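Local coordinates for similar to hydroxylamine oxidoreductase (Kuenenia stuttgartiensis, PDB 6H5L), which is probably a multiheme oxidoreductase that passes electrons along c-type hemes within a 60-heme reductase complex of an anammox bacterium, at residues Asp15-Lys18 with Tyr24-Val27; Met49-Trp54 with Gln173-Asn178; Gln55-Tyr60 with Thr145-Gly150. One frame throughout, in Å; residues are numbered along the deposited sequence.

Contact 1: residues Asp15-Lys18 with Tyr24-Val27; sequences DLYK and YQAV
Tyr17 stands at the third position of a type I beta turn, Asp15 to Lys18, and it is the residue by which this turn rests on Tyr24 and Gln25 of helix 22-28. The turn is closed by a weak bond from Lys18 N to Asp15 O, and the chain reaches the helix only a few residues later, so the contact is a local one in which a loop folds back on the helix that follows it. The nearest CA atoms, those of Tyr17 and Gln25, are 6.8 Å apart.

The two tyrosines meet edge to edge rather than stacked: Tyr17 CD2 lies 3.9 Å from Tyr24 CE1, and the side chains cross at about a right angle. Tyrosine suits both places because the carbon rim can pack while the hydroxyl reaches a distant acceptor, Glu207 for Tyr17 and Glu176 OE1 for Tyr24. With CG anti to its own backbone N (chi1 -176°), Tyr24 brings its ring round from the flank of the helix to this meeting point.

Gln25 contributes its length. Extended beyond CG, its chain carries the amide over the start of the Tyr17 side chain, while NE2 is held weakly by Thr20 O. Thr20 also engages Tyr17 through OG1, which bonds to the carbonyl O. Gln25 CG and CD both lie 3.7 Å from Tyr17 CB.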
loop_
_atom_site.group_PDB
_atom_site.type_symbol
_atom_site.label_atom_id
_atom_site.label_comp_id
_atom_site.label_asym_id
_atom_site.label_seq_id
_atom_site.Cartn_x
_atom_site.Cartn_y
_atom_site.Cartn_z
ATOM N N ASP A 15 9.084 47.982 18.200
ATOM C CA ASP A 15 9.107 49.288 17.551
ATOM C C ASP A 15 10.076 49.226 16.378
ATOM O O ASP A 15 11.290 49.090 16.576
ATOM C CB ASP A 15 9.511 50.380 18.543
ATOM C CG ASP A 15 9.553 51.755 17.912
ATOM O OD1 ASP A 15 8.591 52.108 17.199
ATOM O OD2 ASP A 15 10.543 52.483 18.138
ATOM N N LEU A 16 9.537 49.327 15.159
ATOM C CA LEU A 16 10.379 49.337 13.968
ATOM C C LEU A 16 11.279 50.562 13.912
ATOM O O LEU A 16 12.341 50.516 13.281
ATOM C CB LEU A 16 9.512 49.283 12.705
ATOM C CG LEU A 16 9.010 47.922 12.232
ATOM C CD1 LEU A 16 8.022 48.092 11.089
ATOM C CD2 LEU A 16 10.181 47.053 11.809
ATOM N N TYR A 17 10.881 51.658 14.559
ATOM C CA TYR A 17 11.611 52.917 14.492
ATOM C C TYR A 17 12.442 53.174 15.744
ATOM O O TYR A 17 12.633 54.331 16.136
ATOM C CB TYR A 17 10.640 54.068 14.243
ATOM C CG TYR A 17 9.935 53.957 12.912
ATOM C CD1 TYR A 17 8.791 53.181 12.774
ATOM C CD2 TYR A 17 10.426 54.607 11.789
ATOM C CE1 TYR A 17 8.150 53.068 11.557
ATOM C CE2 TYR A 17 9.791 54.502 10.567
ATOM C CZ TYR A 17 8.654 53.731 10.457
ATOM O OH TYR A 17 8.021 53.625 9.242
ATOM N N LYS A 18 12.929 52.112 16.383
ATOM C CA LYS A 18 13.798 52.256 17.540
ATOM C C LYS A 18 15.104 52.931 17.140
ATOM O O LYS A 18 15.664 52.654 16.076
ATOM C CB LYS A 18 14.081 50.887 18.158
ATOM C CG LYS A 18 14.833 50.931 19.473
ATOM C CD LYS A 18 15.465 49.587 19.795
ATOM C CE LYS A 18 16.316 49.679 21.050
ATOM N NZ LYS A 18 17.176 48.479 21.238
ATOM N N TYR A 24 12.704 62.022 12.210
ATOM C CA TYR A 24 12.611 60.887 11.298
ATOM C C TYR A 24 11.296 60.140 11.481
ATOM O O TYR A 24 10.665 59.735 10.498
ATOM C CB TYR A 24 13.805 59.954 11.515
ATOM C CG TYR A 24 13.886 58.781 10.560
ATOM C CD1 TYR A 24 13.234 57.586 10.839
ATOM C CD2 TYR A 24 14.628 58.864 9.388
ATOM C CE1 TYR A 24 13.307 56.510 9.973
ATOM C CE2 TYR A 24 14.708 57.792 8.515
ATOM C CZ TYR A 24 14.045 56.618 8.813
ATOM O OH TYR A 24 14.118 55.545 7.954
ATOM N N GLN A 25 10.866 59.946 12.731
ATOM C CA GLN A 25 9.589 59.281 12.974
ATOM C C GLN A 25 8.411 60.171 12.607
ATOM O O GLN A 25 7.331 59.664 12.282
ATOM C CB GLN A 25 9.480 58.850 14.436
ATOM C CG GLN A 25 10.440 57.748 14.839
ATOM C CD GLN A 25 10.124 57.171 16.206
ATOM O OE1 GLN A 25 8.981 56.807 16.490
ATOM N NE2 GLN A 25 11.135 57.086 17.061
ATOM N N ALA A 26 8.590 61.493 12.662
ATOM C CA ALA A 26 7.499 62.398 12.324
ATOM C C ALA A 26 7.171 62.358 10.838
ATOM O O ALA A 26 6.034 62.648 10.450
ATOM C CB ALA A 26 7.844 63.824 12.752
ATOM N N VAL A 27 8.143 62.006 9.997
ATOM C CA VAL A 27 7.960 61.982 8.550
ATOM C C VAL A 27 7.898 60.572 7.991
ATOM O O VAL A 27 7.725 60.412 6.773
ATOM C CB VAL A 27 9.059 62.789 7.833
ATOM C CG1 VAL A 27 9.018 64.246 8.266
ATOM C CG2 VAL A 27 10.429 62.182 8.098
#

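Contact 2: residues Met49-Trp54 with Gln173-Asn178; sequences MLDMYW and QSWEAN. With HEC (heme c), chain C.
The short helix 51-54 and the start of helix 174-180 are kept well apart, their nearest CA atoms, in Trp54 and Trp175, being 8.9 Å from each other, and the large indole of Trp175 bridges the interval. Its CG is anti to the backbone N (chi1 -164°), which sends the six-membered ring across to Asp51 and Trp54.

The carboxylate of Asp51 meets the rim of that ring, with OD1 3.3 Å from Trp175 CH2 and the two planes 90° apart. The slightly positive C-H edge of an indole is a plausible, weakly polar neighbour for a carboxylate; OD2 takes a weak bond from Gln48 N. Asp200 OD2 comes close to Asp51 OD1, which is unfavourable if both are ionised and could raise the pKa of one of them. Replacing Asp51 by alanine removes the carboxylate, which would probably leave Gln48 N without this weak acceptor and a gap beside the CH2-CZ2 rim of Trp175. Beside it, Trp54 CB packs at 3.9 Å on Trp175 CZ3, while the Trp54 indole itself turns away and touches a heme. Asn178 ND2 lies 3.8 Å above one face of Trp175, toward the rim, while its hydrogen bond goes to Asp200 OD1; Trp175 NE1 is weakly bonded to Ser38.

On another side of helix 51-54, Tyr53 OH gives a hydrogen bond to propionate O1A of the heme c of chain C, 2.8 Å away and in the plane of the phenol ring, while Phe358 of the second subunit meets the Tyr53 ring edge to face. At the N-cap of the partner helix, Gln173 NE2 bonds to Glu176 OE1 on its syn side.

Helix 197-202 flanks both indoles through Asp200, Met201 adds to the packing on Trp54, and helix 22-28 lays Tyr28 against Trp175.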
loop_
_atom_site.group_PDB
_atom_site.type_symbol
_atom_site.label_atom_id
_atom_site.label_comp_id
_atom_site.label_asym_id
_atom_site.label_seq_id
_atom_site.Cartn_x
_atom_site.Cartn_y
_atom_site.Cartn_z
ATOM N N MET A 49 -1.996 55.718 -3.814
ATOM C CA MET A 49 -3.118 55.086 -3.123
ATOM C C MET A 49 -2.685 53.829 -2.375
ATOM O O MET A 49 -3.055 53.624 -1.213
ATOM C CB MET A 49 -4.225 54.755 -4.124
ATOM C CG MET A 49 -4.941 55.965 -4.696
ATOM S SD MET A 49 -6.027 55.516 -6.062
ATOM C CE MET A 49 -4.828 55.080 -7.320
ATOM N N LEU A 50 -1.886 52.980 -3.023
ATOM C CA LEU A 50 -1.512 51.697 -2.441
ATOM C C LEU A 50 -0.550 51.822 -1.268
ATOM O O LEU A 50 -0.234 50.805 -0.641
ATOM C CB LEU A 50 -0.900 50.801 -3.514
ATOM C CG LEU A 50 -1.864 50.308 -4.591
ATOM C CD1 LEU A 50 -1.110 50.011 -5.872
ATOM C CD2 LEU A 50 -2.609 49.074 -4.106
ATOM N N ASP A 51 -0.075 53.030 -0.955
ATOM C CA ASP A 51 0.767 53.210 0.220
ATOM C C ASP A 51 0.012 52.936 1.514
ATOM O O ASP A 51 0.648 52.734 2.554
ATOM C CB ASP A 51 1.358 54.619 0.233
ATOM C CG ASP A 51 2.357 54.838 -0.888
ATOM O OD1 ASP A 51 2.697 53.856 -1.583
ATOM O OD2 ASP A 51 2.805 55.987 -1.077
ATOM N N MET A 52 -1.325 52.940 1.475
ATOM C CA MET A 52 -2.101 52.414 2.592
ATOM C C MET A 52 -1.643 51.011 2.957
ATOM O O MET A 52 -1.536 50.668 4.142
ATOM C CB MET A 52 -3.592 52.391 2.250
ATOM C CG MET A 52 -4.276 53.737 2.142
ATOM S SD MET A 52 -6.044 53.484 1.879
ATOM C CE MET A 52 -6.637 55.169 1.824
ATOM N N TYR A 53 -1.370 50.187 1.945
ATOM C CA TYR A 53 -0.966 48.805 2.149
ATOM C C TYR A 53 0.543 48.611 2.153
ATOM O O TYR A 53 1.035 47.735 2.867
ATOM C CB TYR A 53 -1.591 47.912 1.069
ATOM C CG TYR A 53 -3.107 47.968 1.032
ATOM C CD1 TYR A 53 -3.872 47.162 1.869
ATOM C CD2 TYR A 53 -3.772 48.823 0.161
ATOM C CE1 TYR A 53 -5.257 47.211 1.840
ATOM C CE2 TYR A 53 -5.153 48.877 0.125
ATOM C CZ TYR A 53 -5.891 48.070 0.965
ATOM O OH TYR A 53 -7.267 48.125 0.928
ATOM N N TRP A 54 1.295 49.408 1.389
ATOM C CA TRP A 54 2.743 49.221 1.361
ATOM C C TRP A 54 3.392 49.743 2.639
ATOM O O TRP A 54 4.346 49.142 3.146
ATOM C CB TRP A 54 3.355 49.899 0.133
ATOM C CG TRP A 54 2.768 49.534 -1.220
ATOM C CD1 TRP A 54 2.667 50.362 -2.300
ATOM C CD2 TRP A 54 2.224 48.267 -1.637
ATOM N NE1 TRP A 54 2.098 49.699 -3.356
ATOM C CE2 TRP A 54 1.812 48.414 -2.977
ATOM C CE3 TRP A 54 2.042 47.029 -1.010
ATOM C CZ2 TRP A 54 1.229 47.374 -3.700
ATOM C CZ3 TRP A 54 1.463 45.997 -1.730
ATOM C CH2 TRP A 54 1.065 46.177 -3.061
ATOM N N GLN A 173 15.147 49.649 6.246
ATOM C CA GLN A 173 15.135 51.033 5.787
ATOM C C GLN A 173 14.730 51.145 4.323
ATOM O O GLN A 173 15.193 52.045 3.614
ATOM C CB GLN A 173 16.506 51.670 6.012
ATOM C CG GLN A 173 17.135 51.312 7.347
ATOM C CD GLN A 173 18.497 51.946 7.542
ATOM O OE1 GLN A 173 19.424 51.310 8.045
ATOM N NE2 GLN A 173 18.624 53.208 7.150
ATOM N N SER A 174 13.864 50.243 3.857
ATOM C CA SER A 174 13.524 50.204 2.439
ATOM C C SER A 174 12.636 51.378 2.046
ATOM O O SER A 174 12.837 51.987 0.988
ATOM C CB SER A 174 12.846 48.876 2.103
ATOM O OG SER A 174 12.823 48.656 0.706
ATOM N N TRP A 175 11.646 51.712 2.877
ATOM C CA TRP A 175 10.771 52.829 2.543
ATOM C C TRP A 175 11.493 54.162 2.669
ATOM O O TRP A 175 11.119 55.132 1.998
ATOM C CB TRP A 175 9.527 52.822 3.429
ATOM C CG TRP A 175 8.439 53.684 2.878
ATOM C CD1 TRP A 175 8.094 54.939 3.288
ATOM C CD2 TRP A 175 7.564 53.361 1.792
ATOM N NE1 TRP A 175 7.051 55.413 2.530
ATOM C CE2 TRP A 175 6.707 54.463 1.604
ATOM C CE3 TRP A 175 7.419 52.244 0.964
ATOM C CZ2 TRP A 175 5.718 54.481 0.622
ATOM C CZ3 TRP A 175 6.438 52.263 -0.011
ATOM C CH2 TRP A 175 5.600 53.374 -0.173
ATOM N N GLU A 176 12.513 54.233 3.526
ATOM C CA GLU A 176 13.341 55.431 3.595
ATOM C C GLU A 176 13.987 55.716 2.246
ATOM O O GLU A 176 13.828 56.804 1.685
ATOM C CB GLU A 176 14.409 55.273 4.681
ATOM C CG GLU A 176 15.368 56.451 4.771
ATOM C CD GLU A 176 16.596 56.146 5.606
ATOM O OE1 GLU A 176 16.573 55.155 6.365
ATOM O OE2 GLU A 176 17.590 56.894 5.497
ATOM N N ALA A 177 14.705 54.732 1.702
ATOM C CA ALA A 177 15.419 54.924 0.444
ATOM C C ALA A 177 14.478 55.302 -0.694
ATOM O O ALA A 177 14.882 56.002 -1.630
ATOM C CB ALA A 177 16.196 53.662 0.089
ATOM N N ASN A 178 13.228 54.848 -0.637
ATOM C CA ASN A 178 12.286 55.119 -1.717
ATOM C C ASN A 178 11.987 56.611 -1.830
ATOM O O ASN A 178 12.144 57.210 -2.900
ATOM C CB ASN A 178 10.999 54.321 -1.496
ATOM C CG ASN A 178 10.057 54.393 -2.685
ATOM O OD1 ASN A 178 10.479 54.650 -3.814
ATOM N ND2 ASN A 178 8.772 54.163 -2.438
HETATM FE FE HEC C . -14.072 42.195 6.826
HETATM C CHA HEC C . -12.726 44.212 4.418
HETATM C CHB HEC C . -11.014 42.005 8.383
HETATM C CHC HEC C . -15.536 40.660 9.495
HETATM C CHD HEC C . -16.829 41.572 4.911
HETATM N NA HEC C . -12.218 42.988 6.485
HETATM C C1A HEC C . -11.863 43.753 5.390
HETATM C C2A HEC C . -10.432 43.991 5.451
HETATM C C3A HEC C . -9.960 43.379 6.544
HETATM C C4A HEC C . -11.072 42.736 7.217
HETATM C CMA HEC C . -8.491 43.352 7.018
HETATM C CAA HEC C . -9.613 44.803 4.420
HETATM C CBA HEC C . -9.329 46.219 4.911
HETATM C CGA HEC C . -8.666 46.986 3.795
HETATM O O1A HEC C . -8.628 46.465 2.651
HETATM O O2A HEC C . -8.176 48.118 4.045
HETATM N NB HEC C . -13.383 41.405 8.584
HETATM C C1B HEC C . -12.108 41.562 9.092
HETATM C C2B HEC C . -12.133 41.190 10.493
HETATM C C3B HEC C . -13.382 40.810 10.797
HETATM C C4B HEC C . -14.193 40.943 9.604
HETATM C CMB HEC C . -10.907 41.208 11.434
HETATM C CAB HEC C . -13.908 40.324 12.166
HETATM C CBB HEC C . -13.901 41.465 13.208
HETATM N NC HEC C . -15.838 41.218 7.121
HETATM C C1C HEC C . -16.293 40.784 8.350
HETATM C C2C HEC C . -17.727 40.597 8.261
HETATM C C3C HEC C . -18.073 40.734 6.966
HETATM C C4C HEC C . -16.900 41.200 6.240
HETATM C CMC HEC C . -18.567 39.966 9.399
HETATM C CAC HEC C . -19.483 40.546 6.347
HETATM C CBC HEC C . -20.530 41.482 6.991
HETATM N ND HEC C . -14.676 42.790 4.928
HETATM C C1D HEC C . -15.900 42.438 4.363
HETATM C C2D HEC C . -16.034 43.137 3.102
HETATM C C3D HEC C . -14.751 43.966 2.945
HETATM C C4D HEC C . -13.968 43.685 4.129
HETATM C CMD HEC C . -17.220 43.066 2.119
HETATM C CAD HEC C . -14.380 44.902 1.773
HETATM C CBD HEC C . -14.493 46.347 2.252
HETATM C CGD HEC C . -14.123 47.317 1.161
HETATM O O1D HEC C . -14.126 48.545 1.437
HETATM O O2D HEC C . -13.826 46.871 0.024
#

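Contact 3: residues Gln55-Tyr60 with Thr145-Gly150; sequences QPNRHY and TGEVCG. With HEC (heme c), chain E.
The flat amide of Asn57 has the methyl of Thr145 over one face, with CG2 3.7 Å from Asn57 CG and at nearly the same distance from its OD1 and ND2. The carboxylate of Glu147 approaches the nitrogen end, displaced to the other side of the amide plane and turned 54° against it. At 3.7 Å, Asn57 ND2 and Glu147 OE1 are neighbours and not bonded; the hydrogen bond of ND2 goes to Glu207 OE1, and Glu147 OE2 instead accepts from Leu16 N.

Thr145 serves two purposes. Its OG1 sits between the backbone N and the carbonyl carbon (chi1 61°), from where it accepts a weak bond from Glu147 N and caps the helix that starts at Gly146. The same rotation turns CG2 toward the partner helix, where it packs against Pro56 CB at 3.8 Å. A threonine thus joins a polar cap to an apolar contact. Proline is equally apt at the first turn of helix 56-59, where the lack of an N-H costs no helical bond and the rigid ring offers carbon both to the methyl and to a nearby heme.

One turn along the capped helix, Cys149 SG is covalently bonded to CAB of the heme c of chain E at 1.8 Å. This is the thioether of a c-type cytochrome, and Cys149 opens the CxxCH motif: the helix on whose start Asn57 and Pro56 pack carries a heme attachment site of the multiheme family.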
loop_
_atom_site.group_PDB
_atom_site.type_symbol
_atom_site.label_atom_id
_atom_site.label_comp_id
_atom_site.label_asym_id
_atom_site.label_seq_id
_atom_site.Cartn_x
_atom_site.Cartn_y
_atom_site.Cartn_z
ATOM N N GLN A 55 2.895 50.859 3.168
ATOM C CA GLN A 55 3.457 51.492 4.364
ATOM C C GLN A 55 2.304 51.873 5.280
ATOM O O GLN A 55 1.885 53.037 5.336
ATOM C CB GLN A 55 4.304 52.713 3.993
ATOM C CG GLN A 55 5.096 53.305 5.141
ATOM C CD GLN A 55 6.434 52.622 5.350
ATOM O OE1 GLN A 55 6.723 51.589 4.745
ATOM N NE2 GLN A 55 7.265 53.207 6.203
ATOM N N PRO A 56 1.755 50.901 6.019
ATOM C CA PRO A 56 0.505 51.163 6.756
ATOM C C PRO A 56 0.633 52.199 7.860
ATOM O O PRO A 56 -0.254 53.050 7.997
ATOM C CB PRO A 56 0.140 49.780 7.319
ATOM C CG PRO A 56 0.870 48.807 6.451
ATOM C CD PRO A 56 2.150 49.485 6.087
ATOM N N ASN A 57 1.697 52.143 8.667
ATOM C CA ASN A 57 1.847 53.097 9.766
ATOM C C ASN A 57 1.740 54.535 9.279
ATOM O O ASN A 57 1.077 55.366 9.909
ATOM C CB ASN A 57 3.184 52.883 10.476
ATOM C CG ASN A 57 3.139 51.751 11.487
ATOM O OD1 ASN A 57 2.075 51.411 12.007
ATOM N ND2 ASN A 57 4.298 51.172 11.783
ATOM N N ARG A 58 2.376 54.842 8.151
ATOM C CA ARG A 58 2.410 56.213 7.663
ATOM C C ARG A 58 1.165 56.580 6.865
ATOM O O ARG A 58 0.752 57.743 6.884
ATOM C CB ARG A 58 3.663 56.432 6.818
ATOM C CG ARG A 58 3.781 57.805 6.168
ATOM C CD ARG A 58 4.101 58.895 7.175
ATOM N NE ARG A 58 4.318 60.184 6.527
ATOM C CZ ARG A 58 4.595 61.308 7.179
ATOM N NH1 ARG A 58 4.689 61.301 8.502
ATOM N NH2 ARG A 58 4.778 62.438 6.510
ATOM N N HIS A 59 0.544 55.621 6.171
ATOM C CA HIS A 59 -0.422 55.966 5.135
ATOM C C HIS A 59 -1.738 55.197 5.157
ATOM O O HIS A 59 -2.582 55.453 4.291
ATOM C CB HIS A 59 0.216 55.794 3.746
ATOM C CG HIS A 59 1.295 56.789 3.450
ATOM N ND1 HIS A 59 1.082 58.151 3.487
ATOM C CD2 HIS A 59 2.593 56.622 3.103
ATOM C CE1 HIS A 59 2.204 58.778 3.184
ATOM N NE2 HIS A 59 3.136 57.874 2.943
ATOM N N TYR A 60 -1.951 54.274 6.089
ATOM C CA TYR A 60 -3.207 53.536 6.082
ATOM C C TYR A 60 -4.355 54.413 6.569
ATOM O O TYR A 60 -4.187 55.247 7.463
ATOM C CB TYR A 60 -3.113 52.276 6.942
ATOM C CG TYR A 60 -4.358 51.418 6.875
ATOM C CD1 TYR A 60 -4.662 50.692 5.731
ATOM C CD2 TYR A 60 -5.232 51.341 7.950
ATOM C CE1 TYR A 60 -5.801 49.910 5.660
ATOM C CE2 TYR A 60 -6.372 50.560 7.891
ATOM C CZ TYR A 60 -6.650 49.846 6.742
ATOM O OH TYR A 60 -7.783 49.067 6.674
ATOM N N THR A 145 1.440 45.727 10.665
ATOM C CA THR A 145 2.844 45.935 10.356
ATOM C C THR A 145 3.684 44.896 11.088
ATOM O O THR A 145 3.171 44.055 11.827
ATOM C CB THR A 145 3.292 47.341 10.743
ATOM O OG1 THR A 145 3.122 47.516 12.153
ATOM C CG2 THR A 145 2.459 48.377 10.001
ATOM N N GLY A 146 4.999 44.959 10.881
ATOM C CA GLY A 146 5.917 44.076 11.570
ATOM C C GLY A 146 5.880 44.237 13.075
ATOM O O GLY A 146 6.268 43.317 13.807
ATOM N N GLU A 147 5.412 45.389 13.557
ATOM C CA GLU A 147 5.297 45.629 14.990
ATOM C C GLU A 147 4.227 44.750 15.627
ATOM O O GLU A 147 4.378 44.331 16.780
ATOM C CB GLU A 147 5.004 47.108 15.240
ATOM C CG GLU A 147 5.998 48.043 14.551
ATOM C CD GLU A 147 5.791 49.497 14.919
ATOM O OE1 GLU A 147 4.637 49.863 15.220
ATOM O OE2 GLU A 147 6.778 50.269 14.911
ATOM N N VAL A 148 3.147 44.459 14.901
ATOM C CA VAL A 148 2.153 43.513 15.399
ATOM C C VAL A 148 2.719 42.098 15.382
ATOM O O VAL A 148 2.586 41.345 16.355
ATOM C CB VAL A 148 0.857 43.611 14.573
ATOM C CG1 VAL A 148 -0.119 42.511 14.971
ATOM C CG2 VAL A 148 0.223 44.978 14.742
ATOM N N CYS A 149 3.349 41.712 14.269
ATOM C CA CYS A 149 3.964 40.393 14.173
ATOM C C CYS A 149 5.025 40.199 15.249
ATOM O O CYS A 149 5.117 39.126 15.857
ATOM C CB CYS A 149 4.570 40.198 12.783
ATOM S SG CYS A 149 3.539 40.737 11.400
ATOM N N GLY A 150 5.834 41.231 15.503
ATOM C CA GLY A 150 6.845 41.156 16.545
ATOM C C GLY A 150 6.284 40.962 17.938
ATOM O O GLY A 150 7.021 40.557 18.844
HETATM FE FE HEC E . 2.948 34.060 13.299
HETATM C CHA HEC E . 3.469 30.727 12.791
HETATM C CHB HEC E . 4.761 34.779 10.469
HETATM C CHC HEC E . 2.111 37.383 13.588
HETATM C CHD HEC E . 1.831 33.505 16.487
HETATM N NA HEC E . 3.918 32.951 11.873
HETATM C C1A HEC E . 4.052 31.576 11.874
HETATM C C2A HEC E . 4.911 31.212 10.758
HETATM C C3A HEC E . 5.259 32.336 10.124
HETATM C C4A HEC E . 4.647 33.451 10.811
HETATM C CMA HEC E . 6.164 32.437 8.877
HETATM C CAA HEC E . 5.344 29.787 10.343
HETATM C CBA HEC E . 4.115 28.960 9.975
HETATM C CGA HEC E . 4.503 27.820 9.070
HETATM O O1A HEC E . 5.677 27.784 8.620
HETATM O O2A HEC E . 3.639 26.949 8.792
HETATM N NB HEC E . 3.434 35.784 12.272
HETATM C C1B HEC E . 4.042 35.810 11.033
HETATM C C2B HEC E . 3.786 37.101 10.430
HETATM C C3B HEC E . 3.065 37.824 11.296
HETATM C C4B HEC E . 2.821 37.008 12.468
HETATM C CMB HEC E . 4.307 37.542 9.046
HETATM C CAB HEC E . 2.548 39.266 11.106
HETATM C CBB HEC E . 1.448 39.308 10.024
HETATM N NC HEC E . 2.166 35.237 14.775
HETATM C C1C HEC E . 1.820 36.570 14.664
HETATM C C2C HEC E . 0.938 36.903 15.770
HETATM C C3C HEC E . 1.036 35.896 16.652
HETATM C C4C HEC E . 1.695 34.784 15.990
HETATM C CMC HEC E . 0.551 38.357 16.133
HETATM C CAC HEC E . 0.370 35.813 18.048
HETATM C CBC HEC E . -1.143 35.533 17.912
HETATM N ND HEC E . 2.667 32.369 14.455
HETATM C C1D HEC E . 2.233 32.391 15.778
HETATM C C2D HEC E . 2.275 31.043 16.296
HETATM C C3D HEC E . 2.788 30.172 15.142
HETATM C C4D HEC E . 3.005 31.083 14.040
HETATM C CMD HEC E . 1.884 30.581 17.715
HETATM C CAD HEC E . 3.023 28.645 15.157
HETATM C CBD HEC E . 4.377 28.334 15.789
HETATM C CGD HEC E . 5.488 28.945 14.974
HETATM O O1D HEC E . 6.019 30.009 15.383
HETATM O O2D HEC E . 5.840 28.367 13.914
#

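Contact 1 is complete before contact 2 begins, whereas contact 3 is nested within the loop that contact 2 closes. Their centres form a compact triangle, contact 3 lying 11 Å from each of the others and contacts 1 and 2 lying 14 Å apart. Helices 51-54 and 56-59 follow one another directly, so contacts 2 and 3 use successive turns of the chain, packed together where Met52 meets His59 and Tyr60. Arg58 NH1 ties contact 3 to contact 1 at Ala26 O, 2.7 Å away, and Tyr24 OH ties contact 1 to contact 2 at Glu176 OE1, 2.9 Å away. Together they join the N-terminal part of the chain to helices 146-152 and 174-180, beside several heme pockets.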